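Local coordinates for UPF0303 protein YBR137W (Saccharomyces cerevisiae, PDB 4CLC), which is a cytoplasmic protein of unknown function in the UPF0303 family, related to the haem-degrading HbpS-like proteins, and forms a ten-chain assembly, at residues 32-37 / 63-68; 60-63 / 69-72; 101-106 / 151-156. One frame throughout, in Å; residues are numbered along the deposited sequence.

Contact 1: residues 32-37 / 63-68; sequences STFTYQ and ISLPNG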
ATOM      1  N   SER D  32      12.847 -39.619   7.729  1.00 54.20           N
ATOM      2  CA  SER D  32      13.595 -40.077   6.579  1.00 54.42           C
ATOM      3  C   SER D  32      12.746 -39.990   5.336  1.00 54.82           C
ATOM      4  O   SER D  32      13.238 -40.263   4.249  1.00 61.59           O
ATOM      5  CB  SER D  32      14.094 -41.511   6.786  1.00 58.73           C
ATOM      6  OG  SER D  32      15.213 -41.546   7.669  1.00 62.24           O
ATOM      7  N   THR D  33      11.472 -39.614   5.491  1.00 58.58           N
ATOM      8  CA  THR D  33      10.531 -39.667   4.366  1.00 58.96           C
ATOM      9  C   THR D  33       9.644 -38.434   4.125  1.00 58.10           C
ATOM     10  O   THR D  33       9.755 -37.769   3.100  1.00 59.88           O
ATOM     11  CB  THR D  33       9.595 -40.898   4.492  1.00 54.10           C
ATOM     12  OG1 THR D  33       8.979 -40.915   5.791  1.00 59.02           O
ATOM     13  CG2 THR D  33      10.379 -42.172   4.266  1.00 41.45           C
ATOM     14  N   PHE D  34       8.721 -38.156   5.026  1.00 53.47           N
ATOM     15  CA  PHE D  34       7.732 -37.112   4.745  1.00 54.73           C
ATOM     16  C   PHE D  34       6.973 -37.183   3.415  1.00 49.82           C
ATOM     17  O   PHE D  34       7.291 -36.435   2.512  1.00 50.28           O
ATOM     18  CB  PHE D  34       8.355 -35.737   4.811  1.00 50.32           C
ATOM     19  CG  PHE D  34       7.394 -34.710   5.275  1.00 47.86           C
ATOM     20  CD1 PHE D  34       6.640 -34.950   6.412  1.00 44.21           C
ATOM     21  CD2 PHE D  34       7.225 -33.532   4.592  1.00 44.41           C
ATOM     22  CE1 PHE D  34       5.743 -34.027   6.864  1.00 48.15           C
ATOM     23  CE2 PHE D  34       6.330 -32.596   5.043  1.00 46.73           C
ATOM     24  CZ  PHE D  34       5.581 -32.841   6.177  1.00 49.79           C
ATOM     25  N   THR D  35       6.008 -38.091   3.292  1.00 52.14           N
ATOM     26  CA  THR D  35       5.010 -38.054   2.209  1.00 47.72           C
ATOM     27  C   THR D  35       3.778 -37.253   2.595  1.00 48.68           C
ATOM     28  O   THR D  35       3.628 -36.863   3.755  1.00 51.70           O
ATOM     29  CB  THR D  35       4.504 -39.431   1.882  1.00 49.73           C
ATOM     30  OG1 THR D  35       3.798 -39.925   3.037  1.00 50.81           O
ATOM     31  CG2 THR D  35       5.655 -40.358   1.514  1.00 44.45           C
ATOM     32  N   TYR D  36       2.846 -37.083   1.661  1.00 45.16           N
ATOM     33  CA  TYR D  36       1.565 -36.452   2.004  1.00 48.23           C
ATOM     34  C   TYR D  36       0.879 -37.201   3.164  1.00 48.88           C
ATOM     35  O   TYR D  36       0.068 -36.625   3.909  1.00 45.94           O
ATOM     36  CB  TYR D  36       0.617 -36.430   0.802  1.00 45.70           C
ATOM     37  CG  TYR D  36      -0.063 -37.775   0.582  1.00 46.65           C
ATOM     38  CD1 TYR D  36       0.547 -38.754  -0.178  1.00 48.52           C
ATOM     39  CD2 TYR D  36      -1.288 -38.079   1.175  1.00 45.81           C
ATOM     40  CE1 TYR D  36      -0.044 -39.993  -0.368  1.00 51.08           C
ATOM     41  CE2 TYR D  36      -1.874 -39.330   1.009  1.00 47.66           C
ATOM     42  CZ  TYR D  36      -1.254 -40.276   0.219  1.00 51.19           C
ATOM     43  OH  TYR D  36      -1.819 -41.516   0.026  1.00 49.50           O
ATOM     44  N   GLN D  37       1.163 -38.502   3.247  1.00 40.61           N
ATOM     45  CA  GLN D  37       0.549 -39.382   4.224  1.00 46.62           C
ATOM     46  C   GLN D  37       1.270 -39.269   5.557  1.00 50.69           C
ATOM     47  O   GLN D  37       0.636 -39.255   6.628  1.00 44.86           O
ATOM     48  CB  GLN D  37       0.558 -40.828   3.726  1.00 49.16           C
ATOM     49  CG  GLN D  37      -0.259 -41.780   4.578  1.00 47.62           C
ATOM     50  CD  GLN D  37      -1.731 -41.388   4.684  1.00 52.32           C
ATOM     51  OE1 GLN D  37      -2.337 -40.894   3.728  1.00 53.81           O
ATOM     52  NE2 GLN D  37      -2.316 -41.623   5.854  1.00 58.53           N
ATOM     53  N   ILE D  63       0.830 -28.272   9.878  1.00 38.66           N
ATOM     54  CA  ILE D  63       2.018 -28.742   9.181  1.00 41.78           C
ATOM     55  C   ILE D  63       2.020 -28.077   7.820  1.00 41.59           C
ATOM     56  O   ILE D  63       1.092 -28.272   7.040  1.00 43.20           O
ATOM     57  CB  ILE D  63       2.061 -30.280   9.031  1.00 41.01           C
ATOM     58  CG1 ILE D  63       2.038 -30.944  10.406  1.00 39.86           C
ATOM     59  CG2 ILE D  63       3.297 -30.719   8.243  1.00 38.66           C
ATOM     60  CD1 ILE D  63       1.989 -32.449  10.346  1.00 38.66           C
ATOM     61  N   SER D  64       3.043 -27.271   7.547  1.00 38.66           N
ATOM     62  CA  SER D  64       3.132 -26.566   6.286  1.00 38.66           C
ATOM     63  C   SER D  64       4.508 -26.742   5.681  1.00 38.66           C
ATOM     64  O   SER D  64       5.463 -27.074   6.366  1.00 43.20           O
ATOM     65  CB  SER D  64       2.821 -25.083   6.471  1.00 38.66           C
ATOM     66  OG  SER D  64       1.482 -24.874   6.886  1.00 38.66           O
ATOM     67  N   LEU D  65       4.614 -26.534   4.381  1.00 38.90           N
ATOM     68  CA  LEU D  65       5.904 -26.553   3.735  1.00 38.66           C
ATOM     69  C   LEU D  65       6.508 -25.185   3.921  1.00 38.66           C
ATOM     70  O   LEU D  65       5.798 -24.254   4.293  1.00 38.66           O
ATOM     71  CB  LEU D  65       5.765 -26.910   2.265  1.00 38.66           C
ATOM     72  CG  LEU D  65       5.223 -28.289   1.943  1.00 38.66           C
ATOM     73  CD1 LEU D  65       5.257 -28.508   0.450  1.00 38.66           C
ATOM     74  CD2 LEU D  65       6.051 -29.324   2.661  1.00 44.28           C
ATOM     75  N   PRO D  66       7.825 -25.050   3.685  1.00 38.83           N
ATOM     76  CA  PRO D  66       8.462 -23.741   3.826  1.00 38.66           C
ATOM     77  C   PRO D  66       7.913 -22.712   2.864  1.00 43.31           C
ATOM     78  O   PRO D  66       8.076 -21.520   3.109  1.00 47.55           O
ATOM     79  CB  PRO D  66       9.933 -24.025   3.520  1.00 38.66           C
ATOM     80  CG  PRO D  66       9.962 -25.375   2.926  1.00 40.07           C
ATOM     81  CD  PRO D  66       8.816 -26.113   3.465  1.00 38.66           C
ATOM     82  N   ASN D  67       7.277 -23.165   1.787  1.00 39.67           N
ATOM     83  CA  ASN D  67       6.721 -22.263   0.801  1.00 38.66           C
ATOM     84  C   ASN D  67       5.322 -21.767   1.191  1.00 38.97           C
ATOM     85  O   ASN D  67       4.766 -20.892   0.535  1.00 46.15           O
ATOM     86  CB  ASN D  67       6.696 -22.949  -0.562  1.00 40.66           C
ATOM     87  CG  ASN D  67       5.484 -23.831  -0.746  1.00 46.87           C
ATOM     88  OD1 ASN D  67       4.928 -24.370   0.214  1.00 45.71           O
ATOM     89  ND2 ASN D  67       5.047 -23.964  -1.989  1.00 48.06           N
ATOM     90  N   GLY D  68       4.765 -22.321   2.265  1.00 40.50           N
ATOM     91  CA  GLY D  68       3.502 -21.861   2.825  1.00 38.66           C
ATOM     92  C   GLY D  68       2.341 -22.819   2.625  1.00 41.80           C
ATOM     93  O   GLY D  68       1.286 -22.679   3.248  1.00 38.66           O
TER
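The ring of F34 meets I63 and L65 with its edge, not with a face. I63 CG2 lies in the plane of the ring, 3.7 Å from F34 CZ. L65 CD2 sits near the same plane, 4.1 Å from F34 CE2. Within 32-37, Q37 CB lies over the centre of one face of the Y36 ring. The contact joins the loop leading into helix 36-53 to the turn of the hairpin formed by strands 60-64 and 70-75. F34 CA and L65 CA are 10.8 Å apart, and the F34 side chain bridges the gap. I63 CG2 is placed anti to the backbone N (CG1 at chi1 -60°), which turns this methyl to the ring. L65 brings its CD2 branch across at a slant. L71 on strand 70-75 also touches F34 and L65, so the three meet as an apolar group. T35 is the N-cap of helix 36-53; its OG1 accepts a weak bond from Q37 N. D38 OD2 accepts from T35 N and pairs with T33 OG1. Y36 and Q37 reach other chains of the assembly. Residues 65 to 68 form a type I beta turn, closed by a bond of 3.0 Å from G68 N to L65 O.

Contact 2: residues 60-63 / 69-72; sequences AIDI and HCLF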
ATOM      1  N   ALA D  60      -4.330 -25.619  18.400  1.00 38.66           N
ATOM      2  CA  ALA D  60      -4.277 -25.622  16.949  1.00 38.66           C
ATOM      3  C   ALA D  60      -2.969 -26.269  16.512  1.00 41.39           C
ATOM      4  O   ALA D  60      -1.930 -26.022  17.098  1.00 43.91           O
ATOM      5  CB  ALA D  60      -4.415 -24.220  16.403  1.00 38.66           C
ATOM      6  N   ILE D  61      -3.037 -27.116  15.494  1.00 38.66           N
ATOM      7  CA  ILE D  61      -1.882 -27.852  15.016  1.00 38.66           C
ATOM      8  C   ILE D  61      -1.699 -27.653  13.516  1.00 38.66           C
ATOM      9  O   ILE D  61      -2.623 -27.906  12.762  1.00 42.62           O
ATOM     10  CB  ILE D  61      -2.031 -29.356  15.324  1.00 38.66           C
ATOM     11  CG1 ILE D  61      -2.162 -29.577  16.828  1.00 38.66           C
ATOM     12  CG2 ILE D  61      -0.874 -30.142  14.760  1.00 38.66           C
ATOM     13  CD1 ILE D  61      -2.615 -30.963  17.186  1.00 42.74           C
ATOM     14  N   ASP D  62      -0.520 -27.210  13.079  1.00 38.66           N
ATOM     15  CA  ASP D  62      -0.273 -27.006  11.658  1.00 38.66           C
ATOM     16  C   ASP D  62       0.930 -27.807  11.116  1.00 44.39           C
ATOM     17  O   ASP D  62       1.934 -28.010  11.803  1.00 44.82           O
ATOM     18  CB  ASP D  62      -0.074 -25.510  11.373  1.00 38.66           C
ATOM     19  CG  ASP D  62      -0.015 -25.194   9.871  1.00 42.72           C
ATOM     20  OD1 ASP D  62       1.093 -25.227   9.290  1.00 38.66           O
ATOM     21  OD2 ASP D  62      -1.086 -24.897   9.277  1.00 40.31           O
ATOM     22  N   ILE D  63       0.830 -28.272   9.878  1.00 38.66           N
ATOM     23  CA  ILE D  63       2.018 -28.742   9.181  1.00 41.78           C
ATOM     24  C   ILE D  63       2.020 -28.077   7.820  1.00 41.59           C
ATOM     25  O   ILE D  63       1.092 -28.272   7.040  1.00 43.20           O
ATOM     26  CB  ILE D  63       2.061 -30.280   9.031  1.00 41.01           C
ATOM     27  CG1 ILE D  63       2.038 -30.944  10.406  1.00 39.86           C
ATOM     28  CG2 ILE D  63       3.297 -30.719   8.243  1.00 38.66           C
ATOM     29  CD1 ILE D  63       1.989 -32.449  10.346  1.00 38.66           C
ATOM     30  N   HIS D  69       2.551 -23.800   1.746  1.00 43.52           N
ATOM     31  CA  HIS D  69       1.538 -24.805   1.438  1.00 42.15           C
ATOM     32  C   HIS D  69       1.151 -25.618   2.688  1.00 38.66           C
ATOM     33  O   HIS D  69       1.980 -26.290   3.295  1.00 38.66           O
ATOM     34  CB  HIS D  69       2.048 -25.736   0.317  1.00 38.66           C
ATOM     35  CG  HIS D  69       1.098 -26.843  -0.025  1.00 38.66           C
ATOM     36  ND1 HIS D  69      -0.272 -26.697   0.033  1.00 43.14           N
ATOM     37  CD2 HIS D  69       1.324 -28.123  -0.418  1.00 38.66           C
ATOM     38  CE1 HIS D  69      -0.851 -27.833  -0.308  1.00 42.28           C
ATOM     39  NE2 HIS D  69       0.093 -28.714  -0.593  1.00 40.79           N
ATOM     40  N   CYS D  70      -0.132 -25.597   3.030  1.00 38.66           N
ATOM     41  CA  CYS D  70      -0.605 -26.283   4.220  1.00 38.66           C
ATOM     42  C   CYS D  70      -0.961 -27.728   3.897  1.00 38.66           C
ATOM     43  O   CYS D  70      -1.798 -27.974   3.046  1.00 40.42           O
ATOM     44  CB  CYS D  70      -1.802 -25.547   4.801  1.00 38.66           C
ATOM     45  SG  CYS D  70      -2.460 -26.255   6.301  1.00 47.40           S
ATOM     46  N   LEU D  71      -0.264 -28.678   4.509  1.00 38.66           N
ATOM     47  CA  LEU D  71      -0.601 -30.090   4.380  1.00 38.66           C
ATOM     48  C   LEU D  71      -1.675 -30.528   5.387  1.00 40.93           C
ATOM     49  O   LEU D  71      -2.519 -31.374   5.087  1.00 38.66           O
ATOM     50  CB  LEU D  71       0.654 -30.940   4.526  1.00 38.66           C
ATOM     51  CG  LEU D  71       1.801 -30.490   3.618  1.00 42.30           C
ATOM     52  CD1 LEU D  71       3.051 -31.310   3.837  1.00 45.28           C
ATOM     53  CD2 LEU D  71       1.408 -30.553   2.162  1.00 43.83           C
ATOM     54  N   PHE D  72      -1.616 -29.956   6.590  1.00 42.88           N
ATOM     55  CA  PHE D  72      -2.436 -30.403   7.718  1.00 38.66           C
ATOM     56  C   PHE D  72      -2.825 -29.286   8.633  1.00 39.62           C
ATOM     57  O   PHE D  72      -2.006 -28.451   8.969  1.00 44.00           O
ATOM     58  CB  PHE D  72      -1.702 -31.449   8.566  1.00 41.91           C
ATOM     59  CG  PHE D  72      -2.555 -32.045   9.648  1.00 38.66           C
ATOM     60  CD1 PHE D  72      -3.357 -33.132   9.388  1.00 38.66           C
ATOM     61  CD2 PHE D  72      -2.567 -31.509  10.921  1.00 44.20           C
ATOM     62  CE1 PHE D  72      -4.158 -33.677  10.377  1.00 38.66           C
ATOM     63  CE2 PHE D  72      -3.360 -32.054  11.920  1.00 39.32           C
ATOM     64  CZ  PHE D  72      -4.159 -33.139  11.639  1.00 41.55           C
TER
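I61 CG2 packs against the ring of F72, 4.2 Å from F72 CE2. Next, D62 turns its side chain to the other side of the strand from I63. Its CG is anti to the backbone N (chi1 -172°), and D62 OD2 ends 3.5 Å from C70 SG. The main polar partner of this carboxylate is R73, which forms a salt bridge with D62 OD2, while D62 OD1 bonds S64 OG. The D62 CA-H also points at F72 O, at a CA to O distance of 3.5 Å. I63 carries the register. I63 N donates to F72 O over 3.0 Å, nearly straight at 166°, though tilted from the carbonyl plane. I63 O accepts two bonds, both in its carbonyl plane: L71 N at 2.9 Å and F72 N at 3.2 Å, the latter on a lone pair. On the side of the sheet facing helix 36-53, I63 CB lies 4.0 Å from F72 CB, and the two side chains run obliquely to each other. L42 and F40 of that helix lie against I63 and F72. Two residues, L71 and F72, thus face the single I63, which makes a classic beta bulge in an antiparallel beta hairpin.

Contact 3: residues 101-106 / 151-156; sequences SSFYMG and LKQEED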
ATOM      1  N   SER D 101      13.606 -23.266  16.257  1.00 47.10           N
ATOM      2  CA  SER D 101      12.296 -23.219  16.877  1.00 38.66           C
ATOM      3  C   SER D 101      11.934 -21.774  17.144  1.00 45.90           C
ATOM      4  O   SER D 101      12.798 -20.928  17.349  1.00 47.35           O
ATOM      5  N   SER D 102      10.654 -21.454  17.091  1.00 43.55           N
ATOM      6  CA  SER D 102      10.252 -20.125  17.472  1.00 38.66           C
ATOM      7  C   SER D 102      10.580 -19.927  18.935  1.00 45.76           C
ATOM      8  O   SER D 102      10.631 -18.796  19.417  1.00 48.20           O
ATOM      9  CB  SER D 102       8.765 -19.905  17.221  1.00 39.43           C
ATOM     10  OG  SER D 102       7.949 -20.710  18.047  1.00 40.83           O
ATOM     11  N   PHE D 103      10.773 -21.034  19.651  1.00 47.60           N
ATOM     12  CA  PHE D 103      11.056 -20.970  21.079  1.00 50.83           C
ATOM     13  C   PHE D 103      12.502 -20.609  21.356  1.00 45.47           C
ATOM     14  O   PHE D 103      12.796 -19.753  22.182  1.00 39.54           O
ATOM     15  CB  PHE D 103      10.744 -22.289  21.769  1.00 49.69           C
ATOM     16  CG  PHE D 103      11.183 -22.311  23.195  1.00 49.66           C
ATOM     17  CD1 PHE D 103      10.468 -21.623  24.156  1.00 48.03           C
ATOM     18  CD2 PHE D 103      12.338 -22.976  23.569  1.00 50.14           C
ATOM     19  CE1 PHE D 103      10.880 -21.617  25.463  1.00 45.30           C
ATOM     20  CE2 PHE D 103      12.753 -22.969  24.868  1.00 47.43           C
ATOM     21  CZ  PHE D 103      12.020 -22.287  25.815  1.00 47.59           C
ATOM     22  N   TYR D 104      13.390 -21.306  20.667  1.00 46.23           N
ATOM     23  CA  TYR D 104      14.802 -20.992  20.669  1.00 42.87           C
ATOM     24  C   TYR D 104      14.994 -19.524  20.370  1.00 47.15           C
ATOM     25  O   TYR D 104      15.744 -18.838  21.050  1.00 55.90           O
ATOM     26  CB  TYR D 104      15.512 -21.862  19.644  1.00 39.74           C
ATOM     27  CG  TYR D 104      16.938 -21.512  19.317  1.00 47.24           C
ATOM     28  CD1 TYR D 104      17.256 -20.371  18.591  1.00 46.82           C
ATOM     29  CD2 TYR D 104      17.968 -22.372  19.662  1.00 51.99           C
ATOM     30  CE1 TYR D 104      18.566 -20.074  18.264  1.00 51.69           C
ATOM     31  CE2 TYR D 104      19.290 -22.085  19.334  1.00 54.92           C
ATOM     32  CZ  TYR D 104      19.582 -20.933  18.638  1.00 55.40           C
ATOM     33  OH  TYR D 104      20.889 -20.640  18.305  1.00 57.48           O
ATOM     34  N   MET D 105      14.304 -19.042  19.346  1.00 49.29           N
ATOM     35  CA  MET D 105      14.476 -17.668  18.914  1.00 47.14           C
ATOM     36  C   MET D 105      14.032 -16.676  19.994  1.00 46.30           C
ATOM     37  O   MET D 105      14.565 -15.572  20.077  1.00 44.24           O
ATOM     38  CB  MET D 105      13.723 -17.436  17.600  1.00 41.40           C
ATOM     39  CG  MET D 105      14.447 -18.015  16.392  1.00 39.43           C
ATOM     40  SD  MET D 105      16.085 -17.313  16.197  1.00 41.33           S
ATOM     41  CE  MET D 105      16.922 -18.625  15.411  1.00 38.66           C
ATOM     42  N   GLY D 106      13.071 -17.074  20.821  1.00 43.79           N
ATOM     43  CA  GLY D 106      12.628 -16.256  21.933  1.00 45.78           C
ATOM     44  C   GLY D 106      13.625 -16.305  23.090  1.00 49.02           C
ATOM     45  O   GLY D 106      13.729 -15.364  23.897  1.00 44.68           O
ATOM     46  N   LEU D 151      -1.448 -23.834  24.049  1.00 50.30           N
ATOM     47  CA  LEU D 151      -0.946 -24.160  25.387  1.00 51.86           C
ATOM     48  C   LEU D 151      -0.051 -23.037  25.913  1.00 50.67           C
ATOM     49  O   LEU D 151       0.021 -21.960  25.326  1.00 57.24           O
ATOM     50  CB  LEU D 151      -0.174 -25.483  25.370  1.00 53.22           C
ATOM     51  CG  LEU D 151      -0.950 -26.679  24.815  1.00 48.61           C
ATOM     52  CD1 LEU D 151      -0.048 -27.877  24.668  1.00 44.90           C
ATOM     53  CD2 LEU D 151      -2.120 -26.997  25.724  1.00 47.41           C
ATOM     54  N   LYS D 152       0.615 -23.285  27.030  1.00 54.23           N
ATOM     55  CA  LYS D 152       1.709 -22.435  27.464  1.00 52.88           C
ATOM     56  C   LYS D 152       2.823 -22.613  26.436  1.00 50.51           C
ATOM     57  O   LYS D 152       3.031 -23.718  25.929  1.00 49.16           O
ATOM     58  CB  LYS D 152       2.186 -22.815  28.873  1.00 57.83           C
ATOM     59  CG  LYS D 152       1.148 -22.656  29.986  1.00 58.04           C
ATOM     60  CD  LYS D 152       1.641 -23.338  31.277  1.00 64.26           C
ATOM     61  CE  LYS D 152       0.843 -22.887  32.514  1.00 73.62           C
ATOM     62  NZ  LYS D 152      -0.458 -23.606  32.732  1.00 66.45           N
ATOM     63  N   GLN D 153       3.536 -21.536  26.124  1.00 48.05           N
ATOM     64  CA  GLN D 153       4.495 -21.560  25.017  1.00 48.23           C
ATOM     65  C   GLN D 153       5.528 -22.682  25.157  1.00 49.22           C
ATOM     66  O   GLN D 153       5.957 -23.289  24.162  1.00 47.52           O
ATOM     67  CB  GLN D 153       5.185 -20.198  24.885  1.00 45.24           C
ATOM     68  CG  GLN D 153       6.350 -19.930  25.825  1.00 46.44           C
ATOM     69  CD  GLN D 153       7.274 -18.815  25.342  1.00 51.33           C
ATOM     70  OE1 GLN D 153       7.788 -18.821  24.226  1.00 49.44           O
ATOM     71  NE2 GLN D 153       7.401 -17.793  26.171  1.00 69.00           N
ATOM     72  N   GLU D 154       5.894 -22.983  26.395  1.00 49.39           N
ATOM     73  CA  GLU D 154       6.915 -23.985  26.659  1.00 51.94           C
ATOM     74  C   GLU D 154       6.344 -25.360  26.349  1.00 49.09           C
ATOM     75  O   GLU D 154       7.068 -26.279  25.960  1.00 46.79           O
ATOM     76  CB  GLU D 154       7.410 -23.887  28.109  1.00 51.20           C
ATOM     77  CG  GLU D 154       8.111 -22.573  28.450  1.00 47.69           C
ATOM     78  CD  GLU D 154       7.197 -21.513  29.047  1.00 52.29           C
ATOM     79  OE1 GLU D 154       5.971 -21.740  29.157  1.00 47.78           O
ATOM     80  OE2 GLU D 154       7.718 -20.431  29.413  1.00 61.44           O
ATOM     81  N   GLU D 155       5.030 -25.471  26.517  1.00 48.46           N
ATOM     82  CA  GLU D 155       4.296 -26.695  26.222  1.00 49.47           C
ATOM     83  C   GLU D 155       4.026 -26.846  24.723  1.00 51.81           C
ATOM     84  O   GLU D 155       4.284 -27.912  24.160  1.00 53.41           O
ATOM     85  CB  GLU D 155       2.983 -26.728  27.013  1.00 50.31           C
ATOM     86  CG  GLU D 155       3.173 -26.881  28.512  1.00 50.05           C
ATOM     87  CD  GLU D 155       1.943 -26.487  29.313  1.00 62.15           C
ATOM     88  OE1 GLU D 155       1.105 -25.730  28.779  1.00 64.82           O
ATOM     89  OE2 GLU D 155       1.811 -26.921  30.484  1.00 65.07           O
ATOM     90  N   ASP D 156       3.532 -25.784  24.074  1.00 50.17           N
ATOM     91  CA  ASP D 156       3.382 -25.783  22.614  1.00 43.92           C
ATOM     92  C   ASP D 156       4.692 -26.266  21.984  1.00 47.70           C
ATOM     93  O   ASP D 156       4.694 -27.085  21.062  1.00 48.22           O
ATOM     94  CB  ASP D 156       3.027 -24.387  22.086  1.00 43.53           C
ATOM     95  CG  ASP D 156       1.608 -23.956  22.439  1.00 50.07           C
ATOM     96  OD1 ASP D 156       0.752 -24.852  22.594  1.00 53.86           O
ATOM     97  OD2 ASP D 156       1.346 -22.727  22.542  1.00 46.83           O
TER
HETATM   98  O   HOH W   1      10.532 -18.388  23.627  1.00 42.64           O
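F103 reaches across to Q153 and E154 with the CD1 and CE1 atoms of its ring. Q153 OE1 lies at the ring edge, near its plane, 3.9 Å from F103 CD1. The amide plane of Q153 stands almost perpendicular to the ring, at 89°. E154 comes up obliquely, with CG 4.2 Å from F103 CE1. The F103 ring leaves its helix with CG anti to the backbone N (chi1 173°), and this sends it toward helix 153-168. A water lies between the segments, 3.0 Å from F103 O and 2.8 Å from Q153 OE1, but has more acceptors near it than protons to give. Q153 OE1 accepts from G129 N. The start of helix 153-168 is fixed by its own acids. L151 N donates to D156 OD1 over 2.8 Å, on the syn side of the carboxylate. K152, the N-cap residue, gives its N to E155 OE1 at 3.0 Å. The F103 ring also stacks with H157, one turn after Q153 in helix 153-168. Helices 6-13 and 19-26 add L12 and L22 around F103, while S102 ties helix 102-107 to A131 at the start of strand 131-136.

How the contacts relate
Contacts 1 and 2 are neighbours, with centres 9 Å apart. They share I63 and strand 60-64. Contact 2 is the strand pairing of the hairpin with strand 70-75, an outermost strand of the chain's mixed sheet. Contact 1 lies at the turn end and packs the loop before helix 36-53 on it. They touch at several places, among them F34 CE2 and L71 CD1, 3.7 Å apart, and S64 against H69 and C70. Contact 3 comes later in the chain and joins helices 102-107 and 153-168. Its centre is about 17 Å from that of contact 2 and 21 Å from that of contact 1. Other chains reach contacts 1 and 2 but not contact 3, which packs within the subunit.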